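Local coordinates for uncharacterized protein (Thermotoga maritima, PDB 1VMJ) that is of unknown function but belongs to the YjbQ (UPF0047) family, forms a trimer and may act as a thiamin phosphate synthase, at residues Leu51-Met56 against Lys142-Lys147; Ala60-Asn65 against Arg112-Ala117. All blocks are in the same frame, centred on the assembly; numbering follows the deposited sequence.

Contact 1 of 2, residues Leu51-Met56 against Lys142-Lys147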
loop_
_atom_site.group_PDB
_atom_site.type_symbol
_atom_site.label_atom_id
_atom_site.label_comp_id
_atom_site.label_asym_id
_atom_site.label_seq_id
_atom_site.Cartn_x
_atom_site.Cartn_y
_atom_site.Cartn_z
ATOM N N LEU A 51 11.132 -3.994 -8.222
ATOM C CA LEU A 51 11.202 -5.036 -7.219
ATOM C C LEU A 51 9.944 -4.967 -6.358
ATOM O O LEU A 51 9.577 -3.922 -5.847
ATOM C CB LEU A 51 12.439 -4.860 -6.344
ATOM C CG LEU A 51 12.617 -5.798 -5.148
ATOM C CD1 LEU A 51 14.100 -5.927 -4.831
ATOM C CD2 LEU A 51 11.867 -5.357 -3.912
ATOM N N LEU A 52 9.288 -6.103 -6.201
ATOM C CA LEU A 52 8.215 -6.295 -5.249
ATOM C C LEU A 52 8.758 -7.117 -4.099
ATOM O O LEU A 52 9.401 -8.121 -4.298
ATOM C CB LEU A 52 7.103 -7.078 -5.930
ATOM C CG LEU A 52 5.989 -7.649 -5.054
ATOM C CD1 LEU A 52 5.145 -6.560 -4.466
ATOM C CD2 LEU A 52 5.116 -8.628 -5.776
ATOM N N CYS A 53 8.434 -6.681 -2.893
ATOM C CA CYS A 53 8.700 -7.463 -1.730
ATOM C C CYS A 53 7.460 -7.458 -0.852
ATOM O O CYS A 53 7.027 -6.390 -0.381
ATOM C CB CYS A 53 9.889 -6.881 -0.977
ATOM S SG CYS A 53 10.337 -7.847 0.478
ATOM N N ASN A 54 6.913 -8.648 -0.607
ATOM C CA ASN A 54 5.670 -8.765 0.129
ATOM C C ASN A 54 5.685 -9.879 1.147
ATOM O O ASN A 54 6.346 -10.881 0.973
ATOM C CB ASN A 54 4.471 -8.891 -0.810
ATOM C CG ASN A 54 4.410 -10.231 -1.539
ATOM O OD1 ASN A 54 4.894 -10.348 -2.669
ATOM N ND2 ASN A 54 3.784 -11.253 -0.916
ATOM N N ALA A 55 4.911 -9.669 2.221
ATOM C CA ALA A 55 4.631 -10.726 3.175
ATOM C C ALA A 55 3.725 -11.741 2.482
ATOM O O ALA A 55 2.707 -11.366 1.916
ATOM C CB ALA A 55 3.968 -10.151 4.377
ATOM N N MET A 56 4.089 -13.020 2.561
ATOM C CA MET A 56 3.282 -14.091 1.983
ATOM C C MET A 56 2.232 -14.578 2.962
ATOM O O MET A 56 1.384 -15.387 2.611
ATOM C CB MET A 56 4.163 -15.247 1.560
ATOM C CG MET A 56 5.192 -14.840 0.550
ATOM S SD MET A 56 6.104 -16.230 -0.167
ATOM C CE MET A 56 4.991 -16.806 -1.434
ATOM N N LYS A 142 7.646 -18.199 8.626
ATOM C CA LYS A 142 6.862 -17.365 7.747
ATOM C C LYS A 142 7.753 -16.777 6.687
ATOM O O LYS A 142 8.984 -16.764 6.799
ATOM C CB LYS A 142 6.144 -16.289 8.556
ATOM C CG LYS A 142 5.131 -16.945 9.488
ATOM C CD LYS A 142 4.495 -15.998 10.455
ATOM C CE LYS A 142 3.408 -15.152 9.803
ATOM N NZ LYS A 142 2.807 -14.265 10.881
ATOM N N ARG A 143 7.122 -16.312 5.621
ATOM C CA ARG A 143 7.830 -16.036 4.397
ATOM C C ARG A 143 7.534 -14.669 3.844
ATOM O O ARG A 143 6.423 -14.173 3.944
ATOM C CB ARG A 143 7.472 -17.071 3.347
ATOM C CG ARG A 143 7.529 -18.480 3.830
ATOM C CD ARG A 143 7.123 -19.391 2.736
ATOM N NE ARG A 143 6.940 -20.745 3.239
ATOM C CZ ARG A 143 7.071 -21.824 2.489
ATOM N NH1 ARG A 143 7.428 -21.718 1.204
ATOM N NH2 ARG A 143 6.843 -23.013 3.028
ATOM N N VAL A 144 8.572 -14.109 3.229
ATOM C CA VAL A 144 8.523 -12.908 2.421
ATOM C C VAL A 144 8.970 -13.264 1.017
ATOM O O VAL A 144 9.915 -14.032 0.832
ATOM C CB VAL A 144 9.478 -11.847 3.013
ATOM C CG1 VAL A 144 9.781 -10.732 2.058
ATOM C CG2 VAL A 144 8.894 -11.300 4.307
ATOM N N LEU A 145 8.279 -12.717 0.038
ATOM C CA LEU A 145 8.617 -12.925 -1.361
ATOM C C LEU A 145 9.310 -11.703 -1.914
ATOM O O LEU A 145 8.873 -10.583 -1.666
ATOM C CB LEU A 145 7.368 -13.244 -2.198
ATOM C CG LEU A 145 7.627 -13.615 -3.659
ATOM C CD1 LEU A 145 8.395 -14.924 -3.791
ATOM C CD2 LEU A 145 6.302 -13.684 -4.422
ATOM N N VAL A 146 10.400 -11.921 -2.654
ATOM C CA VAL A 146 11.049 -10.897 -3.454
ATOM C C VAL A 146 10.918 -11.327 -4.903
ATOM O O VAL A 146 11.272 -12.454 -5.254
ATOM C CB VAL A 146 12.553 -10.760 -3.126
ATOM C CG1 VAL A 146 13.200 -9.711 -3.996
ATOM C CG2 VAL A 146 12.748 -10.424 -1.672
ATOM N N LYS A 147 10.380 -10.425 -5.715
ATOM C CA LYS A 147 10.250 -10.623 -7.128
ATOM C C LYS A 147 10.730 -9.385 -7.865
ATOM O O LYS A 147 10.334 -8.286 -7.540
ATOM C CB LYS A 147 8.781 -10.911 -7.485
ATOM C CG LYS A 147 8.518 -11.269 -8.978
ATOM C CD LYS A 147 8.894 -12.674 -9.317
ATOM C CE LYS A 147 8.461 -13.025 -10.745
ATOM N NZ LYS A 147 8.674 -14.498 -11.042
#
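L52 and K147 form a hydrogen-bonded antiparallel pair. L52 N donates a hydrogen bond to K147 O at 2.8 Å, and K147 N returns the bond to L52 O. N54 and L145 repeat the pattern two residues on, with L145 N 2.8 Å from N54 O. M56 N adds a fifth backbone bond, to R143 O at 2.9 Å, just past the end of strand 49-55. The N54 amide lies alongside L145, and its OD1 is 3.8 Å from L145 CB. The N54 CG sits between backbone N and carbonyl carbon (chi1 71°), and ND2 turns back to A55 O at 3.0 Å. That oxygen is met from above its carbonyl plane. With an alanine here, A55 O would probably lose this N-H and a gap would open beside L145. The M56 side chain crosses those of L145 and R143 at a slant, SD lying 3.8 Å from L145 CB and about as far from R143 CB. On the other face of the sheet, C53 SG lies 3.3 Å from V144 CG1, a tight fit. V146 CG1 packs against L51 CD1, and helix 34-44 covers both residues. Polar ends reach further: R143 pairs with E19, and K147 with E48 of the second subunit. The arrangement is a regular antiparallel ladder inside the five-stranded sheet, one face packed on a helix and the other on a neighbouring subunit.

Contact 2 of 2, residues Ala60-Asn65 against Arg112-Ala117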
loop_
_atom_site.group_PDB
_atom_site.type_symbol
_atom_site.label_atom_id
_atom_site.label_comp_id
_atom_site.label_asym_id
_atom_site.label_seq_id
_atom_site.Cartn_x
_atom_site.Cartn_y
_atom_site.Cartn_z
ATOM N N ALA A 60 1.376 -10.477 8.642
ATOM C CA ALA A 60 2.663 -9.824 8.652
ATOM C C ALA A 60 2.757 -8.829 7.513
ATOM O O ALA A 60 1.928 -8.790 6.601
ATOM C CB ALA A 60 3.752 -10.850 8.560
ATOM N N SER A 61 3.764 -7.968 7.603
ATOM C CA SER A 61 3.939 -6.840 6.684
ATOM C C SER A 61 5.327 -6.761 6.127
ATOM O O SER A 61 6.269 -7.219 6.750
ATOM C CB SER A 61 3.696 -5.515 7.424
ATOM O OG SER A 61 2.347 -5.408 7.826
ATOM N N VAL A 62 5.444 -6.121 4.966
ATOM C CA VAL A 62 6.709 -5.553 4.504
ATOM C C VAL A 62 6.477 -4.059 4.262
ATOM O O VAL A 62 5.509 -3.666 3.631
ATOM C CB VAL A 62 7.228 -6.223 3.256
ATOM C CG1 VAL A 62 8.459 -5.518 2.744
ATOM C CG2 VAL A 62 7.552 -7.682 3.533
ATOM N N PHE A 63 7.321 -3.221 4.847
ATOM C CA PHE A 63 7.148 -1.770 4.796
ATOM C C PHE A 63 8.510 -1.124 4.845
ATOM O O PHE A 63 9.525 -1.777 5.138
ATOM C CB PHE A 63 6.252 -1.262 5.934
ATOM C CG PHE A 63 6.865 -1.435 7.321
ATOM C CD1 PHE A 63 6.749 -2.622 8.027
ATOM C CD2 PHE A 63 7.576 -0.407 7.900
ATOM C CE1 PHE A 63 7.358 -2.789 9.277
ATOM C CE2 PHE A 63 8.132 -0.545 9.154
ATOM C CZ PHE A 63 8.036 -1.746 9.835
ATOM N N ILE A 64 8.512 0.159 4.500
ATOM C CA ILE A 64 9.707 0.982 4.538
ATOM C C ILE A 64 9.547 2.091 5.565
ATOM O O ILE A 64 8.570 2.850 5.533
ATOM C CB ILE A 64 10.048 1.578 3.163
ATOM C CG1 ILE A 64 10.665 0.477 2.284
ATOM C CG2 ILE A 64 11.032 2.723 3.283
ATOM C CD1 ILE A 64 10.690 0.741 0.822
ATOM N N ASN A 65 10.521 2.207 6.469
ATOM C CA ASN A 65 10.551 3.346 7.369
ATOM C C ASN A 65 11.918 3.443 8.026
ATOM O O ASN A 65 12.860 2.923 7.499
ATOM C CB ASN A 65 9.369 3.309 8.360
ATOM C CG ASN A 65 8.839 4.714 8.637
ATOM O OD1 ASN A 65 9.513 5.493 9.319
ATOM N ND2 ASN A 65 7.724 5.090 7.996
ATOM N N ARG A 112 1.038 -4.719 3.207
ATOM C CA ARG A 112 1.513 -6.010 2.767
ATOM C C ARG A 112 2.864 -6.009 2.061
ATOM O O ARG A 112 3.612 -6.964 2.163
ATOM C CB ARG A 112 0.461 -6.607 1.817
ATOM C CG ARG A 112 0.929 -7.850 1.065
ATOM C CD ARG A 112 -0.152 -8.359 0.146
ATOM N NE ARG A 112 0.241 -9.524 -0.609
ATOM C CZ ARG A 112 0.788 -9.481 -1.812
ATOM N NH1 ARG A 112 1.034 -8.328 -2.403
ATOM N NH2 ARG A 112 1.025 -10.614 -2.457
ATOM N N GLU A 113 3.121 -4.958 1.283
ATOM C CA GLU A 113 4.164 -4.988 0.272
ATOM C C GLU A 113 4.828 -3.625 0.128
ATOM O O GLU A 113 4.279 -2.598 0.536
ATOM C CB GLU A 113 3.608 -5.466 -1.075
ATOM C CG GLU A 113 2.812 -4.385 -1.786
ATOM C CD GLU A 113 1.404 -4.727 -2.350
ATOM O OE1 GLU A 113 0.665 -5.633 -1.900
ATOM O OE2 GLU A 113 1.006 -3.982 -3.277
ATOM N N VAL A 114 6.032 -3.656 -0.420
ATOM C CA VAL A 114 6.657 -2.480 -1.007
ATOM C C VAL A 114 6.997 -2.805 -2.444
ATOM O O VAL A 114 7.279 -3.972 -2.793
ATOM C CB VAL A 114 7.933 -2.035 -0.245
ATOM C CG1 VAL A 114 7.549 -1.675 1.193
ATOM C CG2 VAL A 114 9.008 -3.113 -0.261
ATOM N N VAL A 115 6.987 -1.762 -3.271
ATOM C CA VAL A 115 7.488 -1.846 -4.621
ATOM C C VAL A 115 8.571 -0.785 -4.739
ATOM O O VAL A 115 8.357 0.373 -4.373
ATOM C CB VAL A 115 6.383 -1.615 -5.665
ATOM C CG1 VAL A 115 6.965 -1.679 -7.068
ATOM C CG2 VAL A 115 5.271 -2.648 -5.482
ATOM N N ILE A 116 9.742 -1.205 -5.196
ATOM C CA ILE A 116 10.931 -0.395 -5.194
ATOM C C ILE A 116 11.550 -0.364 -6.576
ATOM O O ILE A 116 11.685 -1.414 -7.229
ATOM C CB ILE A 116 11.966 -0.953 -4.176
ATOM C CG1 ILE A 116 11.384 -1.037 -2.769
ATOM C CG2 ILE A 116 13.230 -0.113 -4.194
ATOM C CD1 ILE A 116 12.239 -1.751 -1.836
ATOM N N ALA A 117 11.903 0.823 -7.035
ATOM C CA ALA A 117 12.563 0.950 -8.333
ATOM C C ALA A 117 13.986 0.395 -8.265
ATOM O O ALA A 117 14.698 0.617 -7.267
ATOM C CB ALA A 117 12.620 2.413 -8.734
#
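V114 is the main bump that strand 113-119 pushes toward strand 60-65. Its CG1 comes up under the backbone, 3.6 Å from F63 CA, and meets V62 O at 3.8 Å. The hollow is formed by F63's backbone with the side chains of V62 and I64, which project from the same face of their strand. V62 CG1 touches the other branch of V114, CG2, at 3.9 Å. I64 CG1 lies against V114 CG1, also at 3.9 Å. Both pairs of side chains cross at about a right angle. V114 CG1 is anti to its carbonyl carbon (chi1 -61°), which lets the two methyls divide the work between V62 and I64. Further along, I64 reaches over with its CD1 and comes 4.0 Å from I116 CD1. I64 CD1 thus touches both V114 and I116. V131 packs on V62 and I64 from the neighbouring strand of the three-stranded sheet. F63 points away from this seam, and its ring meets F132.

The strand segments run at 42° to each other and diverge from the R112 end. There the backbones come close enough for one weak hydrogen bond, V62 N to R112 O at 3.5 Å. R112 itself turns away from strand 60-65. Its NH1 bonds E113 OE1 at 2.8 Å in a salt bridge. OE1 lies in the guanidinium plane of R112, while NH1 meets it from above the carboxylate plane. R112 also pairs with E129 of the second subunit, and E113 OE2 bonds weakly to V115 N of that subunit. The chemistry is therefore divided: branched apolar side chains join the two sheets, while the charged ends serve the subunit interface.

How the contacts relate
Both contacts are buried, and both involve the five-stranded sheet. Contact 1 lies wholly within it, joining two neighbouring strands. Contact 2 links that sheet to the three-stranded one. No strand is shared, but strand 49-55 of contact 1 pairs along its other edge with strand 113-119 of contact 2, through L51 O to I116 N and C53 O to V114 N, both probable hydrogen bonds. Strand 60-65 follows strand 49-55 directly in the chain. The chemistry differs accordingly. Contact 1 rests on a run of backbone bonds, whereas contact 2 has a single weak one and relies on interlocking aliphatic groups. Both contacts touch the second subunit, and contact 2 also meets the third.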